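Ethylbenzene dehydrogenase alpha-subunit (Aromatoleum aromaticum, PDB 2IVF) is the molybdopterin-oxidoreductase-family subunit of a larger complex, holding a molybdenum atom, two molybdopterin-type guanine dinucleotides and an iron-sulfur cluster. Local coordinates at residues A[282-285]-A[286-289]; A[441-444]-A[445-448]; A[461-464]-A[465-469]. One frame throughout, in Å; residues are numbered along the deposited sequence.

Interaction 1: residues A[282-285]-A[286-289]; sequences APDF and NPTT. With MGD (2-amino-5,6-dimercapto-7-methyl-3,7,8a,9-tetrahydro-8-oxa-1,3,9,10-tetraaza-anthracen-4-one guanosine dinucleotide), chain M.
The side chain of Thr289 lies over one face of the Phe285 ring, with OG1 above the ring centre, 3.3 Å from the plane. Thr289 CB stands 3.7 Å from the ring centroid, 18° off the normal, a CH-pi contact. The two are brought together by a type I beta turn from Asn286 to Thr289, in the loop that leaves strand 277-281 of the parallel sheet and binds MGD. Phe285 CG sits anti to the backbone N (chi1 -171°), beside the carbonyl carbon, which sets the ring alongside the following turn, where Thr289 reaches its face. The ring also meets that of His295, and Arg292 of the beta-subunit packs against it, so an aromatic residue suits this seam between subunits.

An asparagine suits the first position of the turn because OD1 can accept a backbone N-H while ND2 stays available for the ligand. Asn286 OD1 accepts from Thr288 N at 3.0 Å, an Asx turn, with the donor above the carbonyl plane, and ND2 gives a bond to MGD O3' at 3.0 Å. Asp284 reaches the neighbouring ribose hydroxyl: MGD O2' donates to its OD1 at 2.7 Å, and Gln915 is a second partner of that oxygen. Asp284 OD2 lies against Asn286 CB at 3.1 Å, with carboxylate and amide planes 66° apart. Pro283 adds a rigid apolar surface for the guanine, its CD 3.3 Å from MGD C4, while the small Ala282 lets the ribose come close. Asn286 O, the carbonyl that closes the beta turn, is gripped twice by one residue: Thr289 N donates to it, and Thr289 OG1 does so at 2.7 Å, nearly in line with the C=O bond.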
loop_
_atom_site.group_PDB
_atom_site.type_symbol
_atom_site.label_atom_id
_atom_site.label_comp_id
_atom_site.label_asym_id
_atom_site.label_seq_id
_atom_site.Cartn_x
_atom_site.Cartn_y
_atom_site.Cartn_z
ATOM N N ALA A 282 -11.224 -12.986 -9.647
ATOM C CA ALA A 282 -11.696 -11.900 -8.817
ATOM C C ALA A 282 -13.059 -11.482 -9.356
ATOM O O ALA A 282 -13.268 -11.478 -10.583
ATOM C CB ALA A 282 -10.731 -10.699 -8.852
ATOM N N PRO A 283 -13.928 -11.022 -8.480
ATOM C CA PRO A 283 -15.206 -10.528 -8.984
ATOM C C PRO A 283 -15.019 -9.264 -9.805
ATOM O O PRO A 283 -15.624 -9.144 -10.875
ATOM C CB PRO A 283 -16.042 -10.303 -7.729
ATOM C CG PRO A 283 -15.152 -10.479 -6.607
ATOM C CD PRO A 283 -13.839 -11.013 -7.024
ATOM N N ASP A 284 -14.147 -8.385 -9.338
ATOM C CA ASP A 284 -13.780 -7.168 -10.041
ATOM C C ASP A 284 -12.538 -7.408 -10.868
ATOM O O ASP A 284 -11.706 -8.275 -10.567
ATOM C CB ASP A 284 -13.571 -5.993 -9.084
ATOM C CG ASP A 284 -12.579 -6.301 -7.944
ATOM O OD1 ASP A 284 -12.799 -7.279 -7.232
ATOM O OD2 ASP A 284 -11.639 -5.524 -7.751
ATOM N N PHE A 285 -12.400 -6.637 -11.924
ATOM C CA PHE A 285 -11.143 -6.621 -12.697
ATOM C C PHE A 285 -10.164 -5.876 -11.822
ATOM O O PHE A 285 -9.986 -4.686 -11.973
ATOM C CB PHE A 285 -11.379 -5.898 -14.030
ATOM C CG PHE A 285 -10.246 -5.988 -15.022
ATOM C CD1 PHE A 285 -9.836 -7.215 -15.536
ATOM C CD2 PHE A 285 -9.645 -4.842 -15.487
ATOM C CE1 PHE A 285 -8.817 -7.279 -16.486
ATOM C CE2 PHE A 285 -8.636 -4.912 -16.448
ATOM C CZ PHE A 285 -8.240 -6.112 -16.944
ATOM N N ASN A 286 -9.528 -6.595 -10.888
ATOM C CA ASN A 286 -8.904 -5.980 -9.724
ATOM C C ASN A 286 -7.507 -5.399 -10.029
ATOM O O ASN A 286 -7.022 -5.497 -11.172
ATOM C CB ASN A 286 -8.977 -6.972 -8.524
ATOM C CG ASN A 286 -7.788 -7.909 -8.419
ATOM O OD1 ASN A 286 -6.926 -7.946 -9.283
ATOM N ND2 ASN A 286 -7.762 -8.714 -7.339
ATOM N N PRO A 287 -6.939 -4.677 -9.081
ATOM C CA PRO A 287 -5.666 -3.973 -9.314
ATOM C C PRO A 287 -4.474 -4.822 -9.726
ATOM O O PRO A 287 -3.478 -4.257 -10.156
ATOM C CB PRO A 287 -5.414 -3.240 -7.988
ATOM C CG PRO A 287 -6.788 -3.002 -7.464
ATOM C CD PRO A 287 -7.510 -4.320 -7.778
ATOM N N THR A 288 -4.588 -6.150 -9.625
ATOM C CA THR A 288 -3.500 -7.070 -10.007
ATOM C C THR A 288 -3.611 -7.460 -11.490
ATOM O O THR A 288 -2.699 -8.050 -12.072
ATOM C CB THR A 288 -3.505 -8.250 -9.034
ATOM O OG1 THR A 288 -3.324 -7.744 -7.689
ATOM C CG2 THR A 288 -2.390 -9.252 -9.307
ATOM N N THR A 289 -4.731 -7.104 -12.125
ATOM C CA THR A 289 -4.967 -7.527 -13.511
ATOM C C THR A 289 -4.027 -6.995 -14.571
ATOM O O THR A 289 -4.005 -7.511 -15.654
ATOM C CB THR A 289 -6.429 -7.272 -13.929
ATOM O OG1 THR A 289 -6.745 -5.865 -13.808
ATOM C CG2 THR A 289 -7.362 -8.162 -13.069
HETATM P PB MGD M . -7.170 -9.224 0.046
HETATM O O1B MGD M . -6.535 -7.878 0.059
HETATM O O2B MGD M . -8.333 -9.389 0.955
HETATM O O3B MGD M . -6.208 -10.442 0.326
HETATM O O3A MGD M . -3.958 -9.550 1.119
HETATM P PA MGD M . -4.605 -10.615 0.123
HETATM O O1A MGD M . -4.141 -10.237 -1.216
HETATM O O2A MGD M . -4.336 -11.962 0.590
HETATM O "O5'" MGD M . -7.658 -9.578 -1.445
HETATM C "C5'" MGD M . -8.489 -8.644 -2.149
HETATM C "C4'" MGD M . -9.087 -9.306 -3.388
HETATM O "O4'" MGD M . -10.026 -10.299 -3.002
HETATM C "C3'" MGD M . -9.943 -8.214 -3.984
HETATM O "O3'" MGD M . -9.143 -7.538 -4.947
HETATM C "C2'" MGD M . -11.093 -8.999 -4.629
HETATM O "O2'" MGD M . -11.025 -8.873 -6.062
HETATM C "C1'" MGD M . -10.841 -10.447 -4.175
HETATM N N9 MGD M . -12.134 -11.070 -3.805
HETATM C C8 MGD M . -13.051 -10.634 -2.928
HETATM N N7 MGD M . -14.067 -11.499 -2.834
HETATM C C5 MGD M . -13.765 -12.523 -3.673
HETATM C C6 MGD M . -14.380 -13.702 -4.070
HETATM O O6 MGD M . -15.488 -14.091 -3.681
HETATM N N1 MGD M . -13.698 -14.508 -4.987
HETATM C C2 MGD M . -12.454 -14.197 -5.556
HETATM N N2 MGD M . -11.872 -15.050 -6.466
HETATM N N3 MGD M . -11.868 -13.065 -5.140
HETATM C C4 MGD M . -12.508 -12.243 -4.253
HETATM C C10 MGD M . -4.205 -9.591 2.477
HETATM C C11 MGD M . -2.889 -9.467 3.205
HETATM O O11 MGD M . -2.301 -8.297 2.809
HETATM C C12 MGD M . -2.988 -9.572 4.734
HETATM S S12 MGD M . -4.164 -10.617 5.520
HETATM C C13 MGD M . -2.133 -8.838 5.517
HETATM S S13 MGD M . -2.228 -8.979 7.239
HETATM C C14 MGD M . -1.145 -7.908 4.900
HETATM N N15 MGD M . -1.734 -6.541 4.994
HETATM C C16 MGD M . -1.422 -5.542 4.052
HETATM C C17 MGD M . -1.825 -4.238 4.183
HETATM O O17 MGD M . -2.524 -3.864 5.155
HETATM N N18 MGD M . -1.455 -3.328 3.173
HETATM C C19 MGD M . -0.704 -3.683 2.095
HETATM N N19 MGD M . -0.412 -2.732 1.185
HETATM N N20 MGD M . -0.361 -4.974 1.984
HETATM C C21 MGD M . -0.669 -5.875 2.931
HETATM N N22 MGD M . -0.286 -7.205 2.792
HETATM C C23 MGD M . -1.000 -8.289 3.400
#

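Interaction 2: residues A[441-444]-A[445-448]; sequences CSYI and GFSS. With MGD (2-amino-5,6-dimercapto-7-methyl-3,7,8a,9-tetrahydro-8-oxa-1,3,9,10-tetraaza-anthracen-4-one guanosine dinucleotide), chain M.
Residues 441-444 run extended as the last part of strand 440-444, and at Gly445 the chain leaves the strand for a type I beta turn closed by Ser448 N bonding to Gly445 O at 3.2 Å. Glycine fits the bend because its CA lies 3.1 Å from MGD O2A, where a side chain would collide with the phosphate oxygen. That same oxygen accepts from Phe446 N at 2.9 Å, with an N-H...O angle of 155°. Tyr443 turns its ring edge toward O2A, and its CE1 rests 3.8 Å from Gly445 CA; CG stands anti to the backbone N (chi1 -167°), beside the carbonyl carbon, which puts the ring next to the glycine.

This is a loop at the C-terminal end of a parallel strand, a usual place for nucleotide binding in alpha/beta folds, and here it follows the diphosphate of MGD. Ser447 OG lies 2.7 Å from MGD O2B and 3.1 Å from MGD O4', two acceptors competing for one proton, while Arg967 donates to the same hydroxyl. Phe446 brings its ring beside a sulfur of the ligand, CD2 3.5 Å from MGD S12; it meets Trp481 edge-to-face and also Tyr225. Ile444, whose apolar neighbours include Leu461 and Phe462 of helix 454-467, sends CG2 to Ser448 CB at 3.6 Å, while the Ser448 hydroxyl bonds to Glu458.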
loop_
_atom_site.group_PDB
_atom_site.type_symbol
_atom_site.label_atom_id
_atom_site.label_comp_id
_atom_site.label_asym_id
_atom_site.label_seq_id
_atom_site.Cartn_x
_atom_site.Cartn_y
_atom_site.Cartn_z
ATOM N N CYS A 441 0.463 -23.093 -9.940
ATOM C CA CYS A 441 0.699 -22.519 -8.632
ATOM C C CYS A 441 -0.436 -21.498 -8.494
ATOM O O CYS A 441 -0.819 -20.793 -9.468
ATOM C CB CYS A 441 2.054 -21.816 -8.577
ATOM S SG CYS A 441 2.537 -21.362 -6.881
ATOM N N SER A 442 -0.970 -21.420 -7.287
ATOM C CA SER A 442 -1.954 -20.446 -6.939
ATOM C C SER A 442 -1.464 -19.561 -5.799
ATOM O O SER A 442 -0.582 -19.932 -4.985
ATOM C CB SER A 442 -3.267 -21.160 -6.511
ATOM O OG SER A 442 -3.725 -22.043 -7.507
ATOM N N TYR A 443 -2.040 -18.381 -5.726
ATOM C CA TYR A 443 -2.035 -17.649 -4.453
ATOM C C TYR A 443 -3.457 -17.346 -4.101
ATOM O O TYR A 443 -4.087 -16.490 -4.706
ATOM C CB TYR A 443 -1.232 -16.348 -4.508
ATOM C CG TYR A 443 -0.972 -15.782 -3.114
ATOM C CD1 TYR A 443 -1.888 -14.898 -2.500
ATOM C CD2 TYR A 443 0.124 -16.193 -2.390
ATOM C CE1 TYR A 443 -1.648 -14.426 -1.226
ATOM C CE2 TYR A 443 0.380 -15.693 -1.139
ATOM C CZ TYR A 443 -0.511 -14.818 -0.563
ATOM O OH TYR A 443 -0.309 -14.384 0.745
ATOM N N ILE A 444 -3.939 -18.085 -3.112
ATOM C CA ILE A 444 -5.173 -17.816 -2.455
ATOM C C ILE A 444 -4.908 -16.830 -1.336
ATOM O O ILE A 444 -4.194 -17.135 -0.378
ATOM C CB ILE A 444 -5.740 -19.087 -1.774
ATOM C CG1 ILE A 444 -5.792 -20.254 -2.764
ATOM C CG2 ILE A 444 -7.154 -18.789 -1.243
ATOM C CD1 ILE A 444 -6.245 -21.559 -2.131
ATOM N N GLY A 445 -5.521 -15.660 -1.448
ATOM C CA GLY A 445 -5.385 -14.632 -0.461
ATOM C C GLY A 445 -6.398 -14.772 0.630
ATOM O O GLY A 445 -7.229 -15.676 0.659
ATOM N N PHE A 446 -6.368 -13.810 1.504
ATOM C CA PHE A 446 -7.120 -13.940 2.737
ATOM C C PHE A 446 -8.527 -13.398 2.645
ATOM O O PHE A 446 -9.290 -13.464 3.630
ATOM C CB PHE A 446 -6.313 -13.378 3.900
ATOM C CG PHE A 446 -5.127 -14.224 4.279
ATOM C CD1 PHE A 446 -5.299 -15.488 4.846
ATOM C CD2 PHE A 446 -3.841 -13.765 4.071
ATOM C CE1 PHE A 446 -4.192 -16.286 5.207
ATOM C CE2 PHE A 446 -2.726 -14.564 4.442
ATOM C CZ PHE A 446 -2.921 -15.820 5.003
ATOM N N SER A 447 -8.935 -12.980 1.442
ATOM C CA SER A 447 -10.360 -12.814 1.195
ATOM C C SER A 447 -11.080 -14.148 1.201
ATOM O O SER A 447 -12.295 -14.179 1.354
ATOM C CB SER A 447 -10.609 -12.113 -0.135
ATOM O OG SER A 447 -10.492 -10.701 0.014
ATOM N N SER A 448 -10.369 -15.248 0.970
ATOM C CA SER A 448 -11.052 -16.564 1.013
ATOM C C SER A 448 -11.552 -16.814 2.430
ATOM O O SER A 448 -12.734 -17.222 2.693
ATOM C CB SER A 448 -10.081 -17.677 0.609
ATOM O OG SER A 448 -10.753 -18.945 0.611
HETATM P PB MGD M . -7.170 -9.224 0.046
HETATM O O1B MGD M . -6.535 -7.878 0.059
HETATM O O2B MGD M . -8.333 -9.389 0.955
HETATM O O3B MGD M . -6.208 -10.442 0.326
HETATM O O3A MGD M . -3.958 -9.550 1.119
HETATM P PA MGD M . -4.605 -10.615 0.123
HETATM O O1A MGD M . -4.141 -10.237 -1.216
HETATM O O2A MGD M . -4.336 -11.962 0.590
HETATM O "O5'" MGD M . -7.658 -9.578 -1.445
HETATM C "C5'" MGD M . -8.489 -8.644 -2.149
HETATM C "C4'" MGD M . -9.087 -9.306 -3.388
HETATM O "O4'" MGD M . -10.026 -10.299 -3.002
HETATM C "C3'" MGD M . -9.943 -8.214 -3.984
HETATM O "O3'" MGD M . -9.143 -7.538 -4.947
HETATM C "C2'" MGD M . -11.093 -8.999 -4.629
HETATM O "O2'" MGD M . -11.025 -8.873 -6.062
HETATM C "C1'" MGD M . -10.841 -10.447 -4.175
HETATM N N9 MGD M . -12.134 -11.070 -3.805
HETATM C C8 MGD M . -13.051 -10.634 -2.928
HETATM N N7 MGD M . -14.067 -11.499 -2.834
HETATM C C5 MGD M . -13.765 -12.523 -3.673
HETATM C C6 MGD M . -14.380 -13.702 -4.070
HETATM O O6 MGD M . -15.488 -14.091 -3.681
HETATM N N1 MGD M . -13.698 -14.508 -4.987
HETATM C C2 MGD M . -12.454 -14.197 -5.556
HETATM N N2 MGD M . -11.872 -15.050 -6.466
HETATM N N3 MGD M . -11.868 -13.065 -5.140
HETATM C C4 MGD M . -12.508 -12.243 -4.253
HETATM C C10 MGD M . -4.205 -9.591 2.477
HETATM C C11 MGD M . -2.889 -9.467 3.205
HETATM O O11 MGD M . -2.301 -8.297 2.809
HETATM C C12 MGD M . -2.988 -9.572 4.734
HETATM S S12 MGD M . -4.164 -10.617 5.520
HETATM C C13 MGD M . -2.133 -8.838 5.517
HETATM S S13 MGD M . -2.228 -8.979 7.239
HETATM C C14 MGD M . -1.145 -7.908 4.900
HETATM N N15 MGD M . -1.734 -6.541 4.994
HETATM C C16 MGD M . -1.422 -5.542 4.052
HETATM C C17 MGD M . -1.825 -4.238 4.183
HETATM O O17 MGD M . -2.524 -3.864 5.155
HETATM N N18 MGD M . -1.455 -3.328 3.173
HETATM C C19 MGD M . -0.704 -3.683 2.095
HETATM N N19 MGD M . -0.412 -2.732 1.185
HETATM N N20 MGD M . -0.361 -4.974 1.984
HETATM C C21 MGD M . -0.669 -5.875 2.931
HETATM N N22 MGD M . -0.286 -7.205 2.792
HETATM C C23 MGD M . -1.000 -8.289 3.400
#

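Interaction 3: residues A[461-464]-A[465-469]; sequences LFLA and MALSG
The backbone of 461-467 forms the last turns of helix 454-467, with Met465 N bonding to Leu461 O at 3.0 Å, Ala466 N to Phe462 O at 2.8 Å and Leu467 N to Leu463 O at 3.0 Å. The helix stops in a Schellman motif, in which Gly469 adopts positive phi (64°), a conformation that glycine takes most readily. Gly469 N bonds back to Ala466 O, and Ser468 N makes a weak bond to Ala464 O at 3.1 Å.

Side chains four residues apart meet on the same side of the helix, crossing at a slant. Leu461 CD2 meets Met465 CG at 3.7 Å; the methionine chain bends at both chi2 and chi3, curling its CE back toward the same leucine methyl. Such a flexible, unbranched side chain can follow an uneven surface, here between strand 440-444 and Trp307 of helix 303-316. Leu463 and Leu467 pair along another line of the helix, CG to CD1 at 4.0 Å, where Leu463 touches Phe814 and Leu467 touches Ser311. Ala464 brings only a methyl group to Trp307, which suits close approach of the two helices. The Phe462 ring packs edge-to-face with that of Phe232. At the C-terminal end the hydroxyl of Ser468 folds back over the last turn, with chi1 of 55° placing OG between the backbone N and the carbonyl carbon. OG thus lies 2.7 Å from Ala464 O, with Asn470 OD1 a second possible acceptor for its one proton.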
loop_
_atom_site.group_PDB
_atom_site.type_symbol
_atom_site.label_atom_id
_atom_site.label_comp_id
_atom_site.label_asym_id
_atom_site.label_seq_id
_atom_site.Cartn_x
_atom_site.Cartn_y
_atom_site.Cartn_z
ATOM N N LEU A 461 -10.962 -25.707 -5.101
ATOM C CA LEU A 461 -9.671 -25.430 -5.768
ATOM C C LEU A 461 -8.704 -26.577 -5.516
ATOM O O LEU A 461 -8.080 -27.086 -6.441
ATOM C CB LEU A 461 -9.064 -24.103 -5.275
ATOM C CG LEU A 461 -7.716 -23.619 -5.844
ATOM C CD1 LEU A 461 -7.582 -22.052 -5.697
ATOM C CD2 LEU A 461 -6.530 -24.324 -5.152
ATOM N N PHE A 462 -8.592 -27.050 -4.278
ATOM C CA PHE A 462 -7.717 -28.197 -4.041
ATOM C C PHE A 462 -8.115 -29.470 -4.761
ATOM O O PHE A 462 -7.248 -30.273 -5.120
ATOM C CB PHE A 462 -7.532 -28.416 -2.536
ATOM C CG PHE A 462 -6.820 -27.294 -1.889
ATOM C CD1 PHE A 462 -5.639 -26.858 -2.431
ATOM C CD2 PHE A 462 -7.313 -26.646 -0.767
ATOM C CE1 PHE A 462 -4.924 -25.774 -1.873
ATOM C CE2 PHE A 462 -6.589 -25.571 -0.213
ATOM C CZ PHE A 462 -5.427 -25.128 -0.789
ATOM N N LEU A 463 -9.404 -29.656 -5.024
ATOM C CA LEU A 463 -9.867 -30.810 -5.790
ATOM C C LEU A 463 -9.347 -30.734 -7.210
ATOM O O LEU A 463 -8.865 -31.705 -7.736
ATOM C CB LEU A 463 -11.409 -30.909 -5.754
ATOM C CG LEU A 463 -11.995 -32.013 -6.631
ATOM C CD1 LEU A 463 -11.445 -33.409 -6.203
ATOM C CD2 LEU A 463 -13.546 -31.962 -6.595
ATOM N N ALA A 464 -9.371 -29.540 -7.800
ATOM C CA ALA A 464 -8.802 -29.340 -9.143
ATOM C C ALA A 464 -7.288 -29.562 -9.163
ATOM O O ALA A 464 -6.733 -30.107 -10.138
ATOM C CB ALA A 464 -9.170 -27.915 -9.663
ATOM N N MET A 465 -6.609 -29.088 -8.117
ATOM C CA MET A 465 -5.174 -29.321 -7.974
ATOM C C MET A 465 -4.892 -30.809 -7.810
ATOM O O MET A 465 -3.948 -31.312 -8.365
ATOM C CB MET A 465 -4.584 -28.522 -6.823
ATOM C CG MET A 465 -4.792 -27.045 -6.975
ATOM S SD MET A 465 -4.070 -26.432 -8.571
ATOM C CE MET A 465 -5.190 -25.081 -8.942
ATOM N N ALA A 466 -5.689 -31.514 -7.034
ATOM C CA ALA A 466 -5.538 -32.968 -6.907
ATOM C C ALA A 466 -5.675 -33.715 -8.240
ATOM O O ALA A 466 -4.889 -34.638 -8.580
ATOM C CB ALA A 466 -6.599 -33.512 -5.927
ATOM N N LEU A 467 -6.746 -33.373 -8.946
ATOM C CA LEU A 467 -7.103 -34.052 -10.171
ATOM C C LEU A 467 -6.020 -33.807 -11.209
ATOM O O LEU A 467 -5.820 -34.631 -12.043
ATOM C CB LEU A 467 -8.451 -33.568 -10.697
ATOM C CG LEU A 467 -9.650 -34.066 -9.910
ATOM C CD1 LEU A 467 -10.900 -33.214 -10.293
ATOM C CD2 LEU A 467 -9.869 -35.598 -10.097
ATOM N N SER A 468 -5.308 -32.681 -11.097
ATOM C CA SER A 468 -4.244 -32.347 -12.050
ATOM C C SER A 468 -2.842 -32.689 -11.524
ATOM O O SER A 468 -1.852 -32.439 -12.194
ATOM C CB SER A 468 -4.336 -30.879 -12.411
ATOM O OG SER A 468 -4.298 -30.024 -11.267
ATOM N N GLY A 469 -2.766 -33.288 -10.339
ATOM C CA GLY A 469 -1.481 -33.624 -9.734
ATOM C C GLY A 469 -0.632 -32.413 -9.404
ATOM O O GLY A 469 0.602 -32.496 -9.419
#

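Overall arrangement
Along the chain the three contacts come in series, none nested in or crossing another, and each is a local turn or helix end. Interaction 1 follows strand 277-281 and interaction 2 spans the end of strand 440-444; both strands belong to the same four-stranded parallel sheet. Their nearest atoms are about 8 Å apart without touching, yet they hold one MGD molecule, residues between 282 and 286 at the guanosine, and 445-447 along the diphosphate and at the ribose ring oxygen. From interaction 2 the chain enters helix 454-467, whose end is interaction 3. This helix packs back on strand 440-444, where Ile444 CD1 meets Leu461 CD1 at 3.8 Å, joining the edge strand of the sheet to the helix that follows it.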